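Local coordinates for putative aminooxidase (Propionibacterium acnes, PDB 2B9Y), which probably isomerises polyunsaturated fatty acids with the help of a bound flavin-adenine dinucleotide, in a fold shared with flavin-containing amine oxidases, at residues Y56-I61 against I362-T367; M282-L287 against I325-L330; E290-S295 against M311-R316. All blocks are in the same frame, centred on the assembly; numbering follows the deposited sequence.

Contact 1: Y56-I61 against I362-T367; sequences YEMGAI and IIEEQT. With FAD (flavin-adenine dinucleotide), chain F; BU1 (1,4-butanediol), chain G.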
loop_
_atom_site.group_PDB
_atom_site.type_symbol
_atom_site.label_atom_id
_atom_site.label_comp_id
_atom_site.label_asym_id
_atom_site.label_seq_id
_atom_site.Cartn_x
_atom_site.Cartn_y
_atom_site.Cartn_z
ATOM N N TYR A 56 12.667 -13.464 0.866
ATOM C CA TYR A 56 11.693 -13.228 -0.175
ATOM C C TYR A 56 10.642 -12.272 0.358
ATOM O O TYR A 56 10.577 -12.019 1.569
ATOM C CB TYR A 56 11.050 -14.546 -0.656
ATOM C CG TYR A 56 10.282 -15.378 0.376
ATOM C CD1 TYR A 56 8.903 -15.308 0.452
ATOM C CD2 TYR A 56 10.947 -16.271 1.246
ATOM C CE1 TYR A 56 8.173 -16.086 1.366
ATOM C CE2 TYR A 56 10.222 -17.065 2.164
ATOM C CZ TYR A 56 8.836 -16.957 2.220
ATOM O OH TYR A 56 8.078 -17.720 3.085
ATOM N N GLU A 57 9.838 -11.731 -0.554
ATOM C CA GLU A 57 8.834 -10.735 -0.207
ATOM C C GLU A 57 7.438 -11.341 -0.211
ATOM O O GLU A 57 6.969 -11.834 -1.228
ATOM C CB GLU A 57 8.912 -9.527 -1.163
ATOM C CG GLU A 57 10.293 -8.933 -1.286
ATOM C CD GLU A 57 10.632 -7.985 -0.157
ATOM O OE1 GLU A 57 10.117 -8.192 0.966
ATOM O OE2 GLU A 57 11.385 -7.002 -0.404
ATOM N N MET A 58 6.790 -11.314 0.949
ATOM C CA MET A 58 5.377 -11.672 1.040
ATOM C C MET A 58 4.472 -10.448 0.856
ATOM O O MET A 58 3.264 -10.581 0.599
ATOM C CB MET A 58 5.069 -12.383 2.359
ATOM C CG MET A 58 5.520 -13.810 2.389
ATOM S SD MET A 58 4.674 -14.859 1.188
ATOM C CE MET A 58 2.933 -14.664 1.709
ATOM N N GLY A 59 5.076 -9.268 0.937
ATOM C CA GLY A 59 4.358 -8.003 0.796
ATOM C C GLY A 59 5.104 -7.063 -0.126
ATOM O O GLY A 59 5.487 -7.458 -1.218
ATOM N N ALA A 60 5.328 -5.838 0.327
ATOM C CA ALA A 60 6.035 -4.841 -0.464
ATOM C C ALA A 60 7.402 -5.336 -0.970
ATOM O O ALA A 60 8.126 -6.072 -0.284
ATOM C CB ALA A 60 6.198 -3.540 0.339
ATOM N N ILE A 61 7.721 -4.895 -2.177
ATOM C CA ILE A 61 8.911 -5.269 -2.903
ATOM C C ILE A 61 9.756 -4.058 -3.278
ATOM O O ILE A 61 10.989 -4.118 -3.185
ATOM C CB ILE A 61 8.532 -5.932 -4.260
ATOM C CG1 ILE A 61 7.680 -7.189 -4.029
ATOM C CG2 ILE A 61 9.795 -6.181 -5.095
ATOM C CD1 ILE A 61 6.826 -7.621 -5.239
ATOM N N ILE A 362 3.502 -24.684 -2.690
ATOM C CA ILE A 362 3.220 -23.401 -2.070
ATOM C C ILE A 362 3.689 -23.490 -0.624
ATOM O O ILE A 362 3.177 -24.294 0.139
ATOM C CB ILE A 362 1.746 -23.031 -2.177
ATOM C CG1 ILE A 362 1.325 -23.068 -3.656
ATOM C CG2 ILE A 362 1.508 -21.644 -1.556
ATOM C CD1 ILE A 362 -0.191 -22.953 -3.917
ATOM N N ILE A 363 4.696 -22.701 -0.262
ATOM C CA ILE A 363 5.223 -22.758 1.097
ATOM C C ILE A 363 4.588 -21.730 2.037
ATOM O O ILE A 363 4.571 -21.921 3.241
ATOM C CB ILE A 363 6.789 -22.691 1.135
ATOM C CG1 ILE A 363 7.305 -21.259 0.983
ATOM C CG2 ILE A 363 7.380 -23.639 0.068
ATOM C CD1 ILE A 363 8.772 -21.100 1.333
ATOM N N GLU A 364 4.072 -20.640 1.488
ATOM C CA GLU A 364 3.392 -19.624 2.290
ATOM C C GLU A 364 2.294 -18.989 1.427
ATOM O O GLU A 364 2.445 -18.828 0.206
ATOM C CB GLU A 364 4.392 -18.567 2.809
ATOM C CG GLU A 364 3.800 -17.611 3.819
ATOM C CD GLU A 364 4.782 -16.670 4.460
ATOM O OE1 GLU A 364 6.006 -16.753 4.186
ATOM O OE2 GLU A 364 4.320 -15.831 5.271
ATOM N N GLU A 365 1.167 -18.682 2.069
ATOM C CA GLU A 365 0.055 -17.958 1.427
ATOM C C GLU A 365 -0.466 -16.893 2.371
ATOM O O GLU A 365 -0.567 -17.128 3.577
ATOM C CB GLU A 365 -1.073 -18.904 1.068
ATOM C CG GLU A 365 -2.172 -18.256 0.243
ATOM C CD GLU A 365 -3.243 -19.242 -0.131
ATOM O OE1 GLU A 365 -4.135 -19.462 0.720
ATOM O OE2 GLU A 365 -3.200 -19.804 -1.259
ATOM N N GLN A 366 -0.805 -15.727 1.828
ATOM C CA GLN A 366 -1.352 -14.637 2.637
ATOM C C GLN A 366 -2.380 -13.828 1.849
ATOM O O GLN A 366 -2.058 -13.283 0.794
ATOM C CB GLN A 366 -0.224 -13.711 3.088
ATOM C CG GLN A 366 -0.645 -12.589 4.036
ATOM C CD GLN A 366 -0.798 -13.060 5.452
ATOM O OE1 GLN A 366 0.097 -13.698 5.997
ATOM N NE2 GLN A 366 -1.937 -12.774 6.047
ATOM N N THR A 367 -3.606 -13.762 2.367
ATOM C CA THR A 367 -4.548 -12.735 1.948
ATOM C C THR A 367 -4.350 -11.571 2.888
ATOM O O THR A 367 -4.503 -11.708 4.096
ATOM C CB THR A 367 -6.015 -13.198 1.967
ATOM O OG1 THR A 367 -6.163 -14.272 1.046
ATOM C CG2 THR A 367 -6.963 -12.067 1.532
HETATM P PA FAD F . 0.682 -1.937 7.618
HETATM O O1A FAD F . 1.956 -2.245 6.870
HETATM O O2A FAD F . -0.486 -2.854 7.355
HETATM O O5B FAD F . 1.052 -2.008 9.185
HETATM C C5B FAD F . 0.016 -2.035 10.138
HETATM C C4B FAD F . 0.586 -2.504 11.466
HETATM O O4B FAD F . -0.375 -2.374 12.492
HETATM C C3B FAD F . 1.013 -3.969 11.434
HETATM O O3B FAD F . 2.263 -4.121 12.073
HETATM C C2B FAD F . -0.078 -4.688 12.192
HETATM O O2B FAD F . 0.400 -5.861 12.805
HETATM C C1B FAD F . -0.461 -3.604 13.190
HETATM N N9A FAD F . -1.800 -3.737 13.774
HETATM C C8A FAD F . -2.970 -4.034 13.133
HETATM N N7A FAD F . -3.974 -4.043 14.034
HETATM C C5A FAD F . -3.467 -3.762 15.253
HETATM C C6A FAD F . -4.038 -3.650 16.513
HETATM N N6A FAD F . -5.339 -3.878 16.726
HETATM N N1A FAD F . -3.219 -3.338 17.572
HETATM C C2A FAD F . -1.869 -3.139 17.401
HETATM N N3A FAD F . -1.293 -3.250 16.164
HETATM C C4A FAD F . -2.088 -3.560 15.100
HETATM N N1 FAD F . 4.027 -0.581 -1.011
HETATM C C2 FAD F . 4.937 0.088 -1.791
HETATM O O2 FAD F . 5.262 1.240 -1.518
HETATM N N3 FAD F . 5.480 -0.539 -2.892
HETATM C C4 FAD F . 5.123 -1.838 -3.213
HETATM O O4 FAD F . 5.733 -2.457 -4.117
HETATM C C4X FAD F . 4.196 -2.521 -2.443
HETATM N N5 FAD F . 3.778 -3.786 -2.795
HETATM C C5X FAD F . 3.004 -4.492 -1.929
HETATM C C6 FAD F . 2.739 -5.810 -2.234
HETATM C C7 FAD F . 2.042 -6.587 -1.345
HETATM C C7M FAD F . 1.790 -8.008 -1.717
HETATM C C8 FAD F . 1.615 -6.034 -0.136
HETATM C C8M FAD F . 0.901 -6.867 0.898
HETATM C C9 FAD F . 1.878 -4.697 0.161
HETATM C C9A FAD F . 2.576 -3.903 -0.735
HETATM N N10 FAD F . 2.805 -2.540 -0.521
HETATM C C10 FAD F . 3.668 -1.875 -1.329
HETATM C "C1'" FAD F . 2.016 -1.678 0.421
HETATM C "C2'" FAD F . 2.837 -1.333 1.683
HETATM O "O2'" FAD F . 3.518 -2.467 2.204
HETATM C "C3'" FAD F . 1.902 -0.786 2.766
HETATM O "O3'" FAD F . 1.138 0.249 2.201
HETATM C "C4'" FAD F . 2.638 -0.267 4.000
HETATM O "O4'" FAD F . 3.220 -1.310 4.745
HETATM C "C5'" FAD F . 1.631 0.442 4.869
HETATM O "O5'" FAD F . 2.184 0.723 6.137
HETATM P P FAD F . 1.138 0.902 7.351
HETATM O O1P FAD F . 1.919 1.125 8.635
HETATM O O2P FAD F . 0.251 2.058 6.991
HETATM O O3P FAD F . 0.207 -0.424 7.312
HETATM C C1 BU1 G . 6.717 -7.428 -10.135
HETATM C C2 BU1 G . 5.992 -8.008 -8.912
HETATM C C3 BU1 G . 4.807 -7.105 -8.568
HETATM C C4 BU1 G . 3.924 -7.635 -7.432
HETATM O O5 BU1 G . 8.006 -7.991 -10.450
HETATM O O6 BU1 G . 3.431 -6.589 -6.547
#
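The loop 56-61, which passes along the isoalloxazine ring of the flavin, meets the edge strand 359-373 of the mixed sheet through Y56 and M58, which turn to E364 and Q366. The phenol OH of Y56 donates to E364 OE1 at 2.5 Å, a short bond that reaches the oxygen nearly along its C-O axis. E364 gets there on an extended chain, CG anti to the backbone N (chi1 -171°), and its carboxylate stands almost perpendicular to the tyrosine ring, at 87°, with OE1 at the ring's edge. Alongside, I363 CD1 comes within 3.9 Å of the same Y56 OH.

M58, two residues on in the loop, packs along the strand from E364 to Q366. Bent at both chi2 and chi3, it lays CG 3.5 Å from E364 OE1 and carries its methyl on, CE lying 3.6 Å from Q366 CB; these two side chains cross at about a right angle. Further along the loop the backbone turns to the cofactor: G59 C lies 3.3 Å from FAD C7, and A60 CA 3.4 Å from FAD C5X. M58 O accepts a hydrogen bond from W368 NE1, a second tie to the strand.

E364 OE1 accepts the phenol's hydrogen bond, which would probably stabilise a charged carboxylate, while the apolar M58 contacts alone would work against it; together they join the flavin-lining loop to the sheet.

Contact 2: M282-L287 against I325-L330; sequences MVDACL and ITTYLL. With BU1 (1,4-butanediol), chain G.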
loop_
_atom_site.group_PDB
_atom_site.type_symbol
_atom_site.label_atom_id
_atom_site.label_comp_id
_atom_site.label_asym_id
_atom_site.label_seq_id
_atom_site.Cartn_x
_atom_site.Cartn_y
_atom_site.Cartn_z
ATOM N N MET A 282 -4.091 -11.563 -2.431
ATOM C CA MET A 282 -3.538 -12.835 -2.003
ATOM C C MET A 282 -2.218 -13.131 -2.702
ATOM O O MET A 282 -2.106 -13.071 -3.925
ATOM C CB MET A 282 -4.526 -13.968 -2.259
ATOM C CG MET A 282 -4.197 -15.212 -1.452
ATOM S SD MET A 282 -5.451 -16.494 -1.564
ATOM C CE MET A 282 -5.062 -17.297 -3.116
ATOM N N VAL A 283 -1.228 -13.470 -1.893
ATOM C CA VAL A 283 0.116 -13.717 -2.351
ATOM C C VAL A 283 0.455 -15.166 -2.065
ATOM O O VAL A 283 0.187 -15.662 -0.979
ATOM C CB VAL A 283 1.146 -12.773 -1.660
ATOM C CG1 VAL A 283 2.594 -13.136 -2.087
ATOM C CG2 VAL A 283 0.819 -11.332 -1.994
ATOM N N ASP A 284 1.009 -15.850 -3.058
ATOM C CA ASP A 284 1.486 -17.200 -2.845
ATOM C C ASP A 284 2.960 -17.285 -3.140
ATOM O O ASP A 284 3.408 -16.890 -4.210
ATOM C CB ASP A 284 0.706 -18.209 -3.665
ATOM C CG ASP A 284 -0.703 -18.425 -3.131
ATOM O OD1 ASP A 284 -0.930 -19.425 -2.405
ATOM O OD2 ASP A 284 -1.572 -17.586 -3.425
ATOM N N ALA A 285 3.699 -17.793 -2.149
ATOM C CA ALA A 285 5.137 -18.043 -2.278
ATOM C C ALA A 285 5.349 -19.486 -2.762
ATOM O O ALA A 285 5.086 -20.447 -2.049
ATOM C CB ALA A 285 5.862 -17.764 -0.934
ATOM N N CYS A 286 5.837 -19.610 -3.992
ATOM C CA CYS A 286 5.821 -20.855 -4.724
ATOM C C CYS A 286 7.212 -21.321 -5.106
ATOM O O CYS A 286 8.105 -20.526 -5.383
ATOM C CB CYS A 286 5.046 -20.700 -6.030
ATOM S SG CYS A 286 3.346 -20.192 -5.896
ATOM N N LEU A 287 7.368 -22.639 -5.107
ATOM C CA LEU A 287 8.510 -23.299 -5.708
ATOM C C LEU A 287 7.960 -23.827 -7.007
ATOM O O LEU A 287 6.876 -24.403 -7.020
ATOM C CB LEU A 287 9.020 -24.431 -4.812
ATOM C CG LEU A 287 9.605 -24.018 -3.451
ATOM C CD1 LEU A 287 10.002 -25.269 -2.613
ATOM C CD2 LEU A 287 10.798 -23.062 -3.659
ATOM N N ILE A 325 9.191 -18.041 -6.052
ATOM C CA ILE A 325 8.436 -17.182 -6.965
ATOM C C ILE A 325 7.102 -16.856 -6.328
ATOM O O ILE A 325 6.323 -17.752 -6.065
ATOM C CB ILE A 325 8.183 -17.851 -8.336
ATOM C CG1 ILE A 325 9.523 -18.218 -9.024
ATOM C CG2 ILE A 325 7.280 -16.908 -9.238
ATOM C CD1 ILE A 325 10.390 -17.041 -9.530
ATOM N N THR A 326 6.819 -15.571 -6.097
ATOM C CA THR A 326 5.521 -15.155 -5.565
ATOM C C THR A 326 4.536 -14.770 -6.681
ATOM O O THR A 326 4.916 -14.113 -7.662
ATOM C CB THR A 326 5.618 -13.974 -4.548
ATOM O OG1 THR A 326 6.591 -12.998 -4.977
ATOM C CG2 THR A 326 5.949 -14.488 -3.128
ATOM N N THR A 327 3.276 -15.159 -6.489
ATOM C CA THR A 327 2.179 -14.865 -7.393
ATOM C C THR A 327 1.186 -13.940 -6.675
ATOM O O THR A 327 1.127 -13.881 -5.418
ATOM C CB THR A 327 1.462 -16.171 -7.834
ATOM O OG1 THR A 327 0.842 -16.800 -6.705
ATOM C CG2 THR A 327 2.454 -17.157 -8.462
ATOM N N TYR A 328 0.447 -13.177 -7.473
ATOM C CA TYR A 328 -0.401 -12.090 -6.954
ATOM C C TYR A 328 -1.762 -12.128 -7.665
ATOM O O TYR A 328 -1.827 -12.159 -8.898
ATOM C CB TYR A 328 0.269 -10.721 -7.197
ATOM C CG TYR A 328 1.602 -10.652 -6.568
ATOM C CD1 TYR A 328 1.754 -10.138 -5.300
ATOM C CD2 TYR A 328 2.730 -11.167 -7.223
ATOM C CE1 TYR A 328 3.003 -10.117 -4.690
ATOM C CE2 TYR A 328 3.953 -11.155 -6.629
ATOM C CZ TYR A 328 4.101 -10.631 -5.376
ATOM O OH TYR A 328 5.335 -10.610 -4.792
ATOM N N LEU A 329 -2.825 -12.129 -6.872
ATOM C CA LEU A 329 -4.189 -12.161 -7.388
ATOM C C LEU A 329 -5.140 -11.416 -6.448
ATOM O O LEU A 329 -4.896 -11.319 -5.244
ATOM C CB LEU A 329 -4.635 -13.604 -7.621
ATOM C CG LEU A 329 -4.867 -14.478 -6.378
ATOM C CD1 LEU A 329 -6.302 -14.319 -5.787
ATOM C CD2 LEU A 329 -4.583 -15.957 -6.738
ATOM N N LEU A 330 -6.225 -10.888 -7.021
ATOM C CA LEU A 330 -7.294 -10.223 -6.242
ATOM C C LEU A 330 -8.530 -11.123 -6.112
ATOM O O LEU A 330 -8.883 -11.844 -7.051
ATOM C CB LEU A 330 -7.675 -8.875 -6.858
ATOM C CG LEU A 330 -6.762 -7.698 -6.522
ATOM C CD1 LEU A 330 -6.999 -6.460 -7.453
ATOM C CD2 LEU A 330 -6.940 -7.326 -5.034
HETATM C C1 BU1 G . 6.717 -7.428 -10.135
HETATM C C2 BU1 G . 5.992 -8.008 -8.912
HETATM C C3 BU1 G . 4.807 -7.105 -8.568
HETATM C C4 BU1 G . 3.924 -7.635 -7.432
HETATM O O5 BU1 G . 8.006 -7.991 -10.450
HETATM O O6 BU1 G . 3.431 -6.589 -6.547
HETATM O O HOH W 1 -1.495 -15.587 -5.364
#
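Strands 282-287 and 325-330 run antiparallel, their axes 4.5 Å apart at closest approach and their directions 149° apart, with M282, D284 and C286 in hydrogen-bonded pairs with L329, T327 and I325. Six backbone bonds join them, the straightest M282 N to L329 O at 2.9 Å. Between these pairs, T326 CA lies 3.1 Å from D284 O in a CA-H...O contact.

On the face of V283 and Y328, the two side chains lie side by side and V283 CG2 approaches Y328 CD1 to 3.6 Å. The tyrosine ring also carries the butanediol, whose C4 sits 3.5 Å above the ring plane, over its centre. V283 and Y328 both touch the flavin as well.

The other face is more mixed. M282 and L329 point the same way and join through CE and CD2, while T327 OG1 lies 3.4 Å from D284 CB. A water within hydrogen-bonding distance of M282 O, D284 OD2 and T327 OG1 can bridge the strands there.

D284 OD1 lies close to E365 OE2, itself salt-bridged to R345, so a proton is probably shared or one acid protonated; the V283 side is largely apolar, with the T326 and Y328 hydroxyls 2.7 Å apart.

Contact 3: E290-S295 against M311-R316; sequences EYPTIS and MVYYHR. With BU1 (1,4-butanediol), chain G.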
loop_
_atom_site.group_PDB
_atom_site.type_symbol
_atom_site.label_atom_id
_atom_site.label_comp_id
_atom_site.label_asym_id
_atom_site.label_seq_id
_atom_site.Cartn_x
_atom_site.Cartn_y
_atom_site.Cartn_z
ATOM N N GLU A 290 10.495 -25.504 -14.376
ATOM C CA GLU A 290 10.706 -24.686 -15.563
ATOM C C GLU A 290 10.751 -23.212 -15.121
ATOM O O GLU A 290 9.930 -22.362 -15.516
ATOM C CB GLU A 290 9.633 -24.977 -16.620
ATOM C CG GLU A 290 9.509 -26.494 -16.935
ATOM C CD GLU A 290 8.280 -26.815 -17.791
ATOM O OE1 GLU A 290 8.358 -26.647 -19.029
ATOM O OE2 GLU A 290 7.233 -27.234 -17.238
ATOM N N TYR A 291 11.739 -22.950 -14.265
ATOM C CA TYR A 291 11.870 -21.692 -13.585
ATOM C C TYR A 291 11.834 -20.535 -14.582
ATOM O O TYR A 291 12.535 -20.564 -15.609
ATOM C CB TYR A 291 13.181 -21.681 -12.852
ATOM C CG TYR A 291 13.354 -20.628 -11.792
ATOM C CD1 TYR A 291 12.615 -20.672 -10.627
ATOM C CD2 TYR A 291 14.334 -19.637 -11.920
ATOM C CE1 TYR A 291 12.825 -19.746 -9.620
ATOM C CE2 TYR A 291 14.562 -18.702 -10.918
ATOM C CZ TYR A 291 13.793 -18.757 -9.764
ATOM O OH TYR A 291 14.016 -17.850 -8.739
ATOM N N PRO A 292 11.007 -19.516 -14.301
ATOM C CA PRO A 292 10.995 -18.359 -15.199
ATOM C C PRO A 292 12.344 -17.661 -15.257
ATOM O O PRO A 292 13.162 -17.814 -14.354
ATOM C CB PRO A 292 9.923 -17.448 -14.608
ATOM C CG PRO A 292 9.720 -17.887 -13.235
ATOM C CD PRO A 292 10.062 -19.364 -13.195
ATOM N N THR A 293 12.573 -16.935 -16.341
ATOM C CA THR A 293 13.799 -16.194 -16.555
ATOM C C THR A 293 13.587 -14.712 -16.309
ATOM O O THR A 293 14.504 -13.907 -16.508
ATOM C CB THR A 293 14.303 -16.371 -18.016
ATOM O OG1 THR A 293 13.336 -15.836 -18.933
ATOM C CG2 THR A 293 14.533 -17.843 -18.323
ATOM N N ILE A 294 12.371 -14.352 -15.902
ATOM C CA ILE A 294 11.941 -12.960 -15.882
ATOM C C ILE A 294 10.573 -12.899 -15.220
ATOM O O ILE A 294 9.834 -13.882 -15.221
ATOM C CB ILE A 294 11.913 -12.354 -17.346
ATOM C CG1 ILE A 294 11.825 -10.824 -17.308
ATOM C CG2 ILE A 294 10.806 -12.994 -18.219
ATOM C CD1 ILE A 294 12.149 -10.154 -18.638
ATOM N N SER A 295 10.219 -11.752 -14.642
ATOM C CA SER A 295 8.855 -11.603 -14.082
ATOM C C SER A 295 7.817 -11.543 -15.211
ATOM O O SER A 295 8.099 -11.083 -16.305
ATOM C CB SER A 295 8.730 -10.369 -13.154
ATOM O OG SER A 295 9.618 -10.463 -12.038
ATOM N N MET A 311 -2.255 -12.218 -11.861
ATOM C CA MET A 311 -2.074 -10.996 -12.626
ATOM C C MET A 311 -0.599 -10.670 -12.879
ATOM O O MET A 311 -0.252 -9.958 -13.835
ATOM C CB MET A 311 -2.723 -9.838 -11.876
ATOM C CG MET A 311 -4.210 -10.017 -11.601
ATOM S SD MET A 311 -4.883 -8.528 -10.857
ATOM C CE MET A 311 -4.136 -8.573 -9.216
ATOM N N VAL A 312 0.260 -11.207 -12.018
ATOM C CA VAL A 312 1.692 -10.967 -12.069
ATOM C C VAL A 312 2.347 -12.047 -11.178
ATOM O O VAL A 312 1.729 -12.516 -10.219
ATOM C CB VAL A 312 2.053 -9.507 -11.565
ATOM C CG1 VAL A 312 1.429 -9.222 -10.203
ATOM C CG2 VAL A 312 3.572 -9.237 -11.529
ATOM N N TYR A 313 3.567 -12.444 -11.530
ATOM C CA TYR A 313 4.436 -13.225 -10.629
ATOM C C TYR A 313 5.857 -12.653 -10.642
ATOM O O TYR A 313 6.343 -12.165 -11.678
ATOM C CB TYR A 313 4.450 -14.733 -10.962
ATOM C CG TYR A 313 4.831 -15.063 -12.389
ATOM C CD1 TYR A 313 6.160 -15.242 -12.748
ATOM C CD2 TYR A 313 3.855 -15.188 -13.387
ATOM C CE1 TYR A 313 6.502 -15.504 -14.044
ATOM C CE2 TYR A 313 4.195 -15.471 -14.697
ATOM C CZ TYR A 313 5.513 -15.616 -15.028
ATOM O OH TYR A 313 5.896 -15.927 -16.318
ATOM N N TYR A 314 6.501 -12.739 -9.478
ATOM C CA TYR A 314 7.761 -12.048 -9.197
ATOM C C TYR A 314 8.976 -12.979 -9.229
ATOM O O TYR A 314 9.172 -13.850 -8.377
ATOM C CB TYR A 314 7.635 -11.323 -7.856
ATOM C CG TYR A 314 8.869 -10.632 -7.319
ATOM C CD1 TYR A 314 9.863 -10.102 -8.166
ATOM C CD2 TYR A 314 9.021 -10.456 -5.955
ATOM C CE1 TYR A 314 10.988 -9.445 -7.632
ATOM C CE2 TYR A 314 10.145 -9.809 -5.415
ATOM C CZ TYR A 314 11.107 -9.307 -6.235
ATOM O OH TYR A 314 12.178 -8.670 -5.664
ATOM N N HIS A 315 9.811 -12.729 -10.221
ATOM C CA HIS A 315 11.089 -13.390 -10.403
ATOM C C HIS A 315 12.142 -12.551 -9.666
ATOM O O HIS A 315 12.572 -11.499 -10.142
ATOM C CB HIS A 315 11.353 -13.485 -11.896
ATOM C CG HIS A 315 12.592 -14.228 -12.277
ATOM N ND1 HIS A 315 13.682 -13.609 -12.845
ATOM C CD2 HIS A 315 12.890 -15.546 -12.232
ATOM C CE1 HIS A 315 14.603 -14.511 -13.115
ATOM N NE2 HIS A 315 14.142 -15.698 -12.765
ATOM N N ARG A 316 12.531 -13.025 -8.486
ATOM C CA ARG A 316 13.383 -12.259 -7.574
ATOM C C ARG A 316 14.854 -12.692 -7.584
ATOM O O ARG A 316 15.725 -11.855 -7.629
ATOM C CB ARG A 316 12.845 -12.358 -6.158
ATOM C CG ARG A 316 13.691 -11.666 -5.106
ATOM C CD ARG A 316 12.939 -11.652 -3.807
ATOM N NE ARG A 316 13.688 -11.167 -2.647
ATOM C CZ ARG A 316 13.960 -9.893 -2.363
ATOM N NH1 ARG A 316 13.645 -8.909 -3.187
ATOM N NH2 ARG A 316 14.608 -9.608 -1.244
HETATM C C1 BU1 G . 6.717 -7.428 -10.135
HETATM C C2 BU1 G . 5.992 -8.008 -8.912
HETATM C C3 BU1 G . 4.807 -7.105 -8.568
HETATM C C4 BU1 G . 3.924 -7.635 -7.432
HETATM O O5 BU1 G . 8.006 -7.991 -10.450
HETATM O O6 BU1 G . 3.431 -6.589 -6.547
HETATM O O HOH W 2 12.968 -15.915 -7.304
HETATM O O HOH W 3 8.286 -15.310 -17.019
HETATM O O HOH W 4 12.201 -9.400 -12.095
#
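H315 reaches across to the loop 290-295 and lays its imidazole against the backbone there. A chi1 of -176° swings the ring away from its own backbone N and across to the loop, with one face under I294 N, 3.4 Å above the plane and over the centre, while T293 C sits over the same face nearer the rim. P292 O comes to 2.8 Å from H315 NE2, at too poor an angle for a hydrogen bond. The phenol ring of Y291 approaches the imidazole obliquely, their planes at 55° and Y291 CE2 3.6 Å from H315 NE2. P292 and H315 run past each other head to tail, with CG near CD2, and P292 CB also meets the ring of Y313 at CE1, 4.0 Å away.

S295 makes the direct polar link. Its OG accepts the backbone N-H of H315 at 2.9 Å, and the same hydroxyl lies in the plane of the Y314 ring, at its edge. A water lies between S295 OG and H315 O, within hydrogen-bonding distance of both, and OG also has a weak hydrogen bond with the butanediol oxygen O5, 3.4 Å away. R316 lies over one face of the Y314 ring through CB and bonds its OH through NH1 at 2.9 Å.

Two more waters span the contact, one from Y291 OH to R316 N and one from I294 O to Y313 OH. Y291 OH bonds to W317 O besides, and S295 itself starts strand 295-297, the neighbour of 312-315 in the mixed sheet.

The S295 hydroxyl thus accepts a backbone amide, lies near a water and is only weakly bonded to the diol, while aromatic and proline surfaces close the rest of the join.

In the fold
All three contacts reach the same mixed sheet. Contact 2 is wholly buried at its middle, where 325-330 lies between 277-288 and 312-315; contact 1, partly buried, adds the outermost strand 359-373, and contact 3, mostly buried but with T293 exposed, works on the far side of 325-330. Direct backbone bonds dominate contact 2, a phenol-carboxylate pair and methionine packing contact 1, and aromatic and water-mediated links contact 3, the farthest from the chain's centre. Q366 O probably takes the V283 amide between contacts 1 and 2, and T326 O that of Y314 between contacts 2 and 3. One butanediol touches I61, Y328 and, in contact 3, S295, V312 and Y314.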